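Local coordinates for beta-ketoacyl-[acyl-carrier-protein] synthase FabY (Pseudomonas aeruginosa, PDB 4CW4) that catalyses the condensation of acetyl-CoA with malonyl-ACP to acetoacetyl-ACP, the step that initiates bacterial fatty acid biosynthesis, at residues G29-V34 against F494-L499; L182-F187 against I596-G601; D603-H608 against V617-F622. One frame throughout, in Å; residues are numbered along the deposited sequence.

Contact 1: G29-V34 against F494-L499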
loop_
_atom_site.group_PDB
_atom_site.type_symbol
_atom_site.label_atom_id
_atom_site.label_comp_id
_atom_site.label_asym_id
_atom_site.label_seq_id
_atom_site.Cartn_x
_atom_site.Cartn_y
_atom_site.Cartn_z
ATOM N N GLY A 29 -5.750 20.601 18.048
ATOM C CA GLY A 29 -6.860 19.701 17.758
ATOM C C GLY A 29 -7.375 19.037 19.024
ATOM O O GLY A 29 -8.571 18.932 19.249
ATOM N N PHE A 30 -6.445 18.587 19.865
ATOM C CA PHE A 30 -6.789 18.020 21.153
ATOM C C PHE A 30 -7.598 19.012 21.955
ATOM O O PHE A 30 -8.637 18.676 22.526
ATOM C CB PHE A 30 -5.515 17.635 21.911
ATOM C CG PHE A 30 -5.770 17.139 23.305
ATOM C CD1 PHE A 30 -6.134 15.828 23.531
ATOM C CD2 PHE A 30 -5.659 17.982 24.387
ATOM C CE1 PHE A 30 -6.354 15.367 24.814
ATOM C CE2 PHE A 30 -5.912 17.524 25.667
ATOM C CZ PHE A 30 -6.274 16.223 25.880
ATOM N N ARG A 31 -7.139 20.250 21.982
ATOM C CA ARG A 31 -7.839 21.258 22.753
ATOM C C ARG A 31 -9.261 21.467 22.240
ATOM O O ARG A 31 -10.169 21.674 23.031
ATOM C CB ARG A 31 -7.079 22.576 22.765
ATOM C CG ARG A 31 -5.904 22.596 23.710
ATOM C CD ARG A 31 -5.300 23.986 23.705
ATOM N NE ARG A 31 -4.125 24.033 22.881
ATOM C CZ ARG A 31 -3.414 25.137 22.654
ATOM N NH1 ARG A 31 -3.856 26.329 23.035
ATOM N NH2 ARG A 31 -2.292 25.054 21.977
ATOM N N ARG A 32 -9.462 21.446 20.927
ATOM C CA ARG A 32 -10.828 21.541 20.405
ATOM C C ARG A 32 -11.680 20.388 20.943
ATOM O O ARG A 32 -12.856 20.582 21.286
ATOM C CB ARG A 32 -10.846 21.533 18.875
ATOM C CG ARG A 32 -12.231 21.267 18.248
ATOM C CD ARG A 32 -13.197 22.378 18.539
ATOM N NE ARG A 32 -14.542 22.104 18.035
ATOM C CZ ARG A 32 -15.543 21.592 18.750
ATOM N NH1 ARG A 32 -15.355 21.240 20.011
ATOM N NH2 ARG A 32 -16.734 21.408 18.188
ATOM N N MET A 33 -11.110 19.187 20.997
ATOM C CA MET A 33 -11.879 18.052 21.465
ATOM C C MET A 33 -12.263 18.186 22.945
ATOM O O MET A 33 -13.357 17.777 23.316
ATOM C CB MET A 33 -11.138 16.749 21.170
ATOM C CG MET A 33 -11.009 16.515 19.680
ATOM S SD MET A 33 -10.334 14.914 19.197
ATOM C CE MET A 33 -8.581 15.281 19.140
ATOM N N VAL A 34 -11.395 18.777 23.765
ATOM C CA VAL A 34 -11.714 18.973 25.190
ATOM C C VAL A 34 -11.884 20.446 25.530
ATOM O O VAL A 34 -11.542 20.888 26.622
ATOM C CB VAL A 34 -10.660 18.307 26.101
ATOM C CG1 VAL A 34 -10.635 16.803 25.855
ATOM C CG2 VAL A 34 -9.278 18.927 25.892
ATOM N N PHE A 494 -1.088 13.487 27.713
ATOM C CA PHE A 494 0.162 13.646 28.444
ATOM C C PHE A 494 0.430 15.123 28.785
ATOM O O PHE A 494 0.864 15.440 29.893
ATOM C CB PHE A 494 1.350 13.087 27.640
ATOM C CG PHE A 494 1.357 11.594 27.471
ATOM C CD1 PHE A 494 0.866 10.749 28.443
ATOM C CD2 PHE A 494 1.863 11.043 26.303
ATOM C CE1 PHE A 494 0.874 9.379 28.259
ATOM C CE2 PHE A 494 1.878 9.693 26.120
ATOM C CZ PHE A 494 1.385 8.855 27.109
ATOM N N LYS A 495 0.162 16.015 27.836
ATOM C CA LYS A 495 0.449 17.444 27.988
ATOM C C LYS A 495 -0.403 18.089 29.063
ATOM O O LYS A 495 0.117 18.789 29.937
ATOM C CB LYS A 495 0.216 18.165 26.652
ATOM C CG LYS A 495 0.367 19.707 26.674
ATOM C CD LYS A 495 1.808 20.122 26.787
ATOM C CE LYS A 495 1.972 21.628 26.746
ATOM N NZ LYS A 495 3.388 22.016 26.933
ATOM N N TYR A 496 -1.708 17.857 28.995
ATOM C CA TYR A 496 -2.654 18.611 29.812
ATOM C C TYR A 496 -3.315 17.815 30.947
ATOM O O TYR A 496 -4.007 18.396 31.782
ATOM C CB TYR A 496 -3.752 19.198 28.931
ATOM C CG TYR A 496 -3.278 20.257 27.960
ATOM C CD1 TYR A 496 -2.861 21.503 28.416
ATOM C CD2 TYR A 496 -3.296 20.032 26.587
ATOM C CE1 TYR A 496 -2.447 22.490 27.536
ATOM C CE2 TYR A 496 -2.888 21.018 25.694
ATOM C CZ TYR A 496 -2.471 22.241 26.176
ATOM O OH TYR A 496 -2.079 23.220 25.290
ATOM N N GLY A 497 -3.131 16.500 30.961
ATOM C CA GLY A 497 -3.672 15.659 32.013
ATOM C C GLY A 497 -5.170 15.444 31.941
ATOM O O GLY A 497 -5.816 15.223 32.965
ATOM N N ILE A 498 -5.723 15.567 30.741
ATOM C CA ILE A 498 -7.156 15.391 30.524
ATOM C C ILE A 498 -7.370 14.207 29.596
ATOM O O ILE A 498 -6.756 14.136 28.524
ATOM C CB ILE A 498 -7.798 16.637 29.861
ATOM C CG1 ILE A 498 -7.599 17.889 30.722
ATOM C CG2 ILE A 498 -9.279 16.404 29.585
ATOM C CD1 ILE A 498 -7.862 19.173 29.998
ATOM N N LEU A 499 -8.243 13.289 30.026
ATOM C CA LEU A 499 -8.694 12.171 29.202
ATOM C C LEU A 499 -10.023 12.521 28.544
ATOM O O LEU A 499 -11.023 12.707 29.241
ATOM C CB LEU A 499 -8.887 10.925 30.050
ATOM C CG LEU A 499 -9.262 9.657 29.292
ATOM C CD1 LEU A 499 -8.065 9.144 28.518
ATOM C CD2 LEU A 499 -9.771 8.623 30.262
#

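Contact 2: L182-F187 against I596-G601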
loop_
_atom_site.group_PDB
_atom_site.type_symbol
_atom_site.label_atom_id
_atom_site.label_comp_id
_atom_site.label_asym_id
_atom_site.label_seq_id
_atom_site.Cartn_x
_atom_site.Cartn_y
_atom_site.Cartn_z
ATOM N N LEU A 182 -2.920 26.759 -0.008
ATOM C CA LEU A 182 -1.734 27.122 0.763
ATOM C C LEU A 182 -0.406 26.947 0.045
ATOM O O LEU A 182 0.641 27.350 0.583
ATOM C CB LEU A 182 -1.715 26.318 2.054
ATOM C CG LEU A 182 -2.925 26.478 2.979
ATOM C CD1 LEU A 182 -2.767 25.526 4.140
ATOM C CD2 LEU A 182 -3.071 27.898 3.478
ATOM N N TYR A 183 -0.439 26.337 -1.142
ATOM C CA TYR A 183 0.772 26.103 -1.930
ATOM C C TYR A 183 0.338 25.862 -3.364
ATOM O O TYR A 183 -0.868 25.835 -3.649
ATOM C CB TYR A 183 1.604 24.916 -1.371
ATOM C CG TYR A 183 1.029 23.561 -1.724
ATOM C CD1 TYR A 183 -0.044 23.019 -1.019
ATOM C CD2 TYR A 183 1.560 22.821 -2.765
ATOM C CE1 TYR A 183 -0.564 21.814 -1.361
ATOM C CE2 TYR A 183 1.034 21.626 -3.116
ATOM C CZ TYR A 183 -0.032 21.122 -2.401
ATOM O OH TYR A 183 -0.600 19.920 -2.744
ATOM N N ASN A 184 1.311 25.664 -4.256
ATOM C CA ASN A 184 1.029 25.417 -5.669
ATOM C C ASN A 184 0.513 23.996 -5.896
ATOM O O ASN A 184 1.275 23.093 -6.231
ATOM C CB ASN A 184 2.280 25.663 -6.515
ATOM C CG ASN A 184 2.071 25.300 -7.969
ATOM O OD1 ASN A 184 0.937 25.290 -8.466
ATOM N ND2 ASN A 184 3.159 24.980 -8.659
ATOM N N SER A 185 -0.788 23.812 -5.703
ATOM C CA SER A 185 -1.387 22.482 -5.603
ATOM C C SER A 185 -2.081 22.025 -6.884
ATOM O O SER A 185 -2.816 21.030 -6.868
ATOM C CB SER A 185 -2.415 22.498 -4.495
ATOM O OG SER A 185 -3.396 23.469 -4.806
ATOM N N ARG A 186 -1.855 22.741 -7.979
ATOM C CA ARG A 186 -2.502 22.411 -9.250
ATOM C C ARG A 186 -2.346 20.926 -9.604
ATOM O O ARG A 186 -1.248 20.365 -9.571
ATOM C CB ARG A 186 -1.960 23.298 -10.377
ATOM C CG ARG A 186 -2.276 24.774 -10.206
ATOM C CD ARG A 186 -1.632 25.618 -11.307
ATOM N NE ARG A 186 -2.013 27.030 -11.227
ATOM C CZ ARG A 186 -1.575 27.875 -10.295
ATOM N NH1 ARG A 186 -0.747 27.456 -9.344
ATOM N NH2 ARG A 186 -1.976 29.141 -10.309
ATOM N N PHE A 187 -3.487 20.317 -9.907
ATOM C CA PHE A 187 -3.620 18.916 -10.298
ATOM C C PHE A 187 -3.320 17.865 -9.226
ATOM O O PHE A 187 -3.334 16.669 -9.514
ATOM C CB PHE A 187 -2.823 18.629 -11.566
ATOM C CG PHE A 187 -3.324 19.369 -12.766
ATOM C CD1 PHE A 187 -4.575 19.087 -13.301
ATOM C CD2 PHE A 187 -2.553 20.346 -13.357
ATOM C CE1 PHE A 187 -5.037 19.769 -14.413
ATOM C CE2 PHE A 187 -3.006 21.031 -14.462
ATOM C CZ PHE A 187 -4.248 20.746 -14.989
ATOM N N ILE A 596 4.003 26.755 3.768
ATOM C CA ILE A 596 4.043 25.374 3.342
ATOM C C ILE A 596 5.255 25.151 2.447
ATOM O O ILE A 596 5.521 25.926 1.523
ATOM C CB ILE A 596 2.728 24.998 2.607
ATOM C CG1 ILE A 596 1.525 25.216 3.525
ATOM C CG2 ILE A 596 2.793 23.565 2.097
ATOM C CD1 ILE A 596 1.604 24.541 4.861
ATOM N N ILE A 597 5.965 24.066 2.718
ATOM C CA ILE A 597 7.138 23.696 1.936
ATOM C C ILE A 597 6.709 22.873 0.734
ATOM O O ILE A 597 6.121 21.812 0.884
ATOM C CB ILE A 597 8.121 22.856 2.785
ATOM C CG1 ILE A 597 8.503 23.619 4.070
ATOM C CG2 ILE A 597 9.358 22.496 1.948
ATOM C CD1 ILE A 597 9.092 22.750 5.173
ATOM N N TYR A 598 7.020 23.359 -0.460
ATOM C CA TYR A 598 6.738 22.633 -1.693
ATOM C C TYR A 598 7.815 23.025 -2.697
ATOM O O TYR A 598 7.691 24.018 -3.423
ATOM C CB TYR A 598 5.346 22.928 -2.256
ATOM C CG TYR A 598 5.034 22.109 -3.499
ATOM C CD1 TYR A 598 4.837 20.743 -3.414
ATOM C CD2 TYR A 598 4.937 22.703 -4.751
ATOM C CE1 TYR A 598 4.572 19.984 -4.532
ATOM C CE2 TYR A 598 4.662 21.953 -5.880
ATOM C CZ TYR A 598 4.490 20.591 -5.764
ATOM O OH TYR A 598 4.218 19.824 -6.869
ATOM N N ASN A 599 8.879 22.238 -2.716
ATOM C CA ASN A 599 10.116 22.609 -3.391
ATOM C C ASN A 599 10.289 21.976 -4.776
ATOM O O ASN A 599 11.419 21.643 -5.175
ATOM C CB ASN A 599 11.298 22.231 -2.496
ATOM C CG ASN A 599 12.529 23.057 -2.765
ATOM O OD1 ASN A 599 12.446 24.263 -2.980
ATOM N ND2 ASN A 599 13.688 22.410 -2.757
ATOM N N PHE A 600 9.178 21.841 -5.497
ATOM C CA PHE A 600 9.162 21.332 -6.865
ATOM C C PHE A 600 10.227 21.950 -7.770
ATOM O O PHE A 600 10.287 23.165 -7.951
ATOM C CB PHE A 600 7.771 21.548 -7.468
ATOM C CG PHE A 600 7.594 20.955 -8.846
ATOM C CD1 PHE A 600 8.045 21.627 -9.966
ATOM C CD2 PHE A 600 6.944 19.743 -9.017
ATOM C CE1 PHE A 600 7.873 21.082 -11.233
ATOM C CE2 PHE A 600 6.758 19.198 -10.288
ATOM C CZ PHE A 600 7.228 19.862 -11.390
ATOM N N GLY A 601 11.079 21.088 -8.316
ATOM C CA GLY A 601 12.050 21.471 -9.323
ATOM C C GLY A 601 13.253 22.238 -8.832
ATOM O O GLY A 601 14.017 22.751 -9.650
HETATM O O HOH W 1 1.892 28.600 2.712
#

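Contact 3: D603-H608 against V617-F622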
loop_
_atom_site.group_PDB
_atom_site.type_symbol
_atom_site.label_atom_id
_atom_site.label_comp_id
_atom_site.label_asym_id
_atom_site.label_seq_id
_atom_site.Cartn_x
_atom_site.Cartn_y
_atom_site.Cartn_z
ATOM N N ASP A 603 16.770 22.572 -6.149
ATOM C CA ASP A 603 17.787 21.859 -5.378
ATOM C C ASP A 603 17.917 20.398 -5.803
ATOM O O ASP A 603 18.182 19.526 -4.967
ATOM C CB ASP A 603 17.460 21.950 -3.876
ATOM C CG ASP A 603 17.345 23.390 -3.390
ATOM O OD1 ASP A 603 18.310 24.146 -3.606
ATOM O OD2 ASP A 603 16.299 23.764 -2.801
ATOM N N LEU A 604 17.746 20.129 -7.096
ATOM C CA LEU A 604 17.887 18.763 -7.608
ATOM C C LEU A 604 19.344 18.337 -7.586
ATOM O O LEU A 604 20.242 19.128 -7.868
ATOM C CB LEU A 604 17.347 18.624 -9.042
ATOM C CG LEU A 604 15.914 18.099 -9.181
ATOM C CD1 LEU A 604 14.931 19.042 -8.524
ATOM C CD2 LEU A 604 15.543 17.859 -10.651
ATOM N N ILE A 605 19.575 17.081 -7.236
ATOM C CA ILE A 605 20.925 16.542 -7.198
ATOM C C ILE A 605 21.453 16.336 -8.620
ATOM O O ILE A 605 20.788 15.727 -9.453
ATOM C CB ILE A 605 20.954 15.202 -6.454
ATOM C CG1 ILE A 605 20.742 15.431 -4.950
ATOM C CG2 ILE A 605 22.278 14.486 -6.706
ATOM C CD1 ILE A 605 20.335 14.190 -4.194
ATOM N N ASP A 606 22.645 16.845 -8.888
ATOM C CA ASP A 606 23.345 16.537 -10.125
ATOM C C ASP A 606 23.948 15.145 -9.997
ATOM O O ASP A 606 24.945 14.951 -9.315
ATOM C CB ASP A 606 24.432 17.580 -10.382
ATOM C CG ASP A 606 25.342 17.217 -11.554
ATOM O OD1 ASP A 606 25.007 16.313 -12.341
ATOM O OD2 ASP A 606 26.395 17.865 -11.700
ATOM N N GLU A 607 23.346 14.175 -10.666
ATOM C CA GLU A 607 23.728 12.777 -10.482
ATOM C C GLU A 607 25.165 12.519 -10.928
ATOM O O GLU A 607 25.831 11.623 -10.410
ATOM C CB GLU A 607 22.718 11.871 -11.192
ATOM C CG GLU A 607 21.271 12.225 -10.747
ATOM C CD GLU A 607 20.152 11.408 -11.382
ATOM O OE1 GLU A 607 20.145 10.167 -11.256
ATOM O OE2 GLU A 607 19.234 12.033 -11.947
ATOM N N HIS A 608 25.669 13.321 -11.861
ATOM C CA HIS A 608 27.026 13.111 -12.335
ATOM C C HIS A 608 28.056 13.516 -11.273
ATOM O O HIS A 608 29.208 13.106 -11.357
ATOM C CB HIS A 608 27.238 13.811 -13.685
ATOM C CG HIS A 608 26.312 13.318 -14.759
ATOM N ND1 HIS A 608 25.197 14.021 -15.167
ATOM C CD2 HIS A 608 26.310 12.167 -15.474
ATOM C CE1 HIS A 608 24.564 13.336 -16.105
ATOM N NE2 HIS A 608 25.224 12.210 -16.315
ATOM N N VAL A 617 29.722 6.848 -0.315
ATOM C CA VAL A 617 29.126 7.625 -1.390
ATOM C C VAL A 617 28.996 9.056 -0.908
ATOM O O VAL A 617 28.519 9.291 0.198
ATOM C CB VAL A 617 27.720 7.111 -1.738
ATOM C CG1 VAL A 617 27.102 7.934 -2.858
ATOM C CG2 VAL A 617 27.790 5.659 -2.125
ATOM N N THR A 618 29.430 9.999 -1.733
ATOM C CA THR A 618 29.201 11.409 -1.473
ATOM C C THR A 618 28.063 11.889 -2.362
ATOM O O THR A 618 28.076 11.715 -3.584
ATOM C CB THR A 618 30.465 12.265 -1.698
ATOM O OG1 THR A 618 31.472 11.898 -0.740
ATOM C CG2 THR A 618 30.162 13.735 -1.502
ATOM N N VAL A 619 27.068 12.487 -1.728
ATOM C CA VAL A 619 25.872 12.954 -2.410
ATOM C C VAL A 619 25.847 14.482 -2.435
ATOM O O VAL A 619 25.919 15.124 -1.383
ATOM C CB VAL A 619 24.603 12.444 -1.694
ATOM C CG1 VAL A 619 23.359 12.843 -2.466
ATOM C CG2 VAL A 619 24.660 10.922 -1.511
ATOM N N PRO A 620 25.758 15.075 -3.637
ATOM C CA PRO A 620 25.652 16.538 -3.707
ATOM C C PRO A 620 24.573 17.096 -2.775
ATOM O O PRO A 620 23.479 16.536 -2.668
ATOM C CB PRO A 620 25.282 16.781 -5.167
ATOM C CG PRO A 620 25.882 15.659 -5.895
ATOM C CD PRO A 620 25.786 14.466 -4.980
ATOM N N GLY A 621 24.902 18.166 -2.061
ATOM C CA GLY A 621 23.946 18.795 -1.175
ATOM C C GLY A 621 23.905 18.247 0.247
ATOM O O GLY A 621 23.269 18.837 1.111
ATOM N N PHE A 622 24.560 17.115 0.489
ATOM C CA PHE A 622 24.607 16.524 1.827
ATOM C C PHE A 622 26.016 16.635 2.367
ATOM O O PHE A 622 26.948 16.132 1.749
ATOM C CB PHE A 622 24.192 15.055 1.780
ATOM C CG PHE A 622 22.725 14.855 1.559
ATOM C CD1 PHE A 622 22.201 14.832 0.273
ATOM C CD2 PHE A 622 21.862 14.706 2.634
ATOM C CE1 PHE A 622 20.858 14.661 0.067
ATOM C CE2 PHE A 622 20.508 14.528 2.431
ATOM C CZ PHE A 622 20.003 14.506 1.141
#

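Contact 1: G29-V34 against F494-L499
The carbonyl oxygen of Ile498 lies at the edge of the Phe30 ring and in its plane, with Phe30 CZ 3.4 Å from Ile498 O, an approach consistent with the slightly positive ring edge facing the oxygen. The same oxygen accepts a hydrogen bond from Thr493. Tyr496 meets Phe30 obliquely, its CD2 3.7 Å from Phe30 CE2, and the two side chains run past each other in opposite directions. Over one face of the Tyr496 ring lies CG of its neighbour Lys495, close to the ring centre. The phenol oxygen in turn sits over one face of the Arg31 guanidinium, toward its rim. Arg31 NE and Tyr496 OH are 3.3 Å apart, but the angle is too poor for a hydrogen bond; the guanidinium plane is turned 57° from the tyrosine ring. Arg31 instead spends its polar end on a salt bridge to Glu45 and on the carbonyls of Phe26 and Ala42, and the bend at chi3 (-101°) lays the group across the tyrosine hydroxyl. The contact joins the C-terminal ends of two helices, 28-33 near the N terminus and 482-496 in the C-terminal half of the ketosynthase domain, whose fold belongs to the thiolase-like superfamily. Gly497, with positive phi, takes the chain out of the second helix and brings Ile498 round to the first. There Val34, the first residue beyond its own helix, sets CG1 4.0 Å from Ile498 CG2. Val34 also leans on Pro500 and Asp523, and Ile498 on Arg525.

Contact 2: L182-F187 against I596-G601
Tyr183 and Tyr598 cross at an oblique angle, their ring planes 53° apart and their centroids separated by 5.1 Å. Tyr183 leads with one corner: its CD2 hangs over one face of the Tyr598 ring, displaced toward the rim, and comes to 3.6 Å from Tyr598 CG. Tyr598 extends to meet it with CG opposite its backbone N (chi1 -177°), while its CE2 lies 3.6 Å from the carbonyl oxygen of Asn184. On one face of the Tyr183 ring rests CB of Ser185. His188 serves both tyrosines, hydrogen-bonded to the Tyr183 hydroxyl and meeting the Tyr598 ring. The contact fastens the loop leading into helix 190-204 of the ketosynthase domain to the extended chain that follows the long helix 565-590. Ile596 turns both of its branches to the loop: CG2 is 3.9 Å from Tyr183 CB, and CG1 is 3.7 Å from Leu182 CB. Ile596 also touches Val196 and Leu182 touches Val197, both of helix 190-204. A water links the backbones here, donating to Leu182 O at 2.8 Å and accepting from Ile596 N at 3.0 Å. Just beyond Tyr598, Asn599 and Phe600 pack on Phe399 and Ser402 of the second subunit.

Contact 3: D603-H608 against V617-F622
Ile605 lies against Pro620, the two side chains crossing at about a right angle, and reaches on past it to Val619 and Phe622. Before it in the chain, Asp603 and Leu604 pack on Phe399 and Lys400 of the second subunit. The branches of Ile605 divide the work. Ile605 CG2 lies 3.9 Å from Pro620 CG, while Ile605 CG1 passes 3.7 Å from Pro620 O. With CG1 opposite the carbonyl carbon (chi1 -71°) and the chain extended beyond it, Ile605 CD1 is carried to Val619 CG1 at 3.7 Å and to the edge of the Phe622 ring, near its plane. Val619 to Phe622 form a type II beta turn, closed by a hydrogen bond from Phe622 N to Val619 O; it follows strand 616-618, whose Thr618 pairs with Glu611 in a small antiparallel sheet. Asp606 O lies 3.6 Å from Pro620 CG. Its carboxylate looks to its own chain instead: Asp606 OD1 accepts from His608 N at 3.1 Å, an Asx turn at the start of the 3-10 segment. With apolar side chains in van der Waals touch, carbons against two carbonyl oxygens and no polar bond between the segments, the contact's specificity rests on the shape fit of Ile605 to the turn.

From the N terminus, the chain leaves helix 28-33 and closes contact 1 only some 460 residues later, at the end of helix 482-496. Contact 2 opens within that span, at the loop before helix 190-204, and closes beyond it, after helix 565-590, so the two loops cross. Contact 3 follows at once, its first segment adjoining 596-601 in sequence, and closes a short excursion through strands 611-612 and 616-618. Contact 1 thus ties the N-terminal region to the C-terminal half of the ketosynthase domain, whereas contacts 2 and 3, their centres 22 Å apart, set the chain that follows helix 565-590 first against the loop before helix 190-204 and then against itself, along the second subunit.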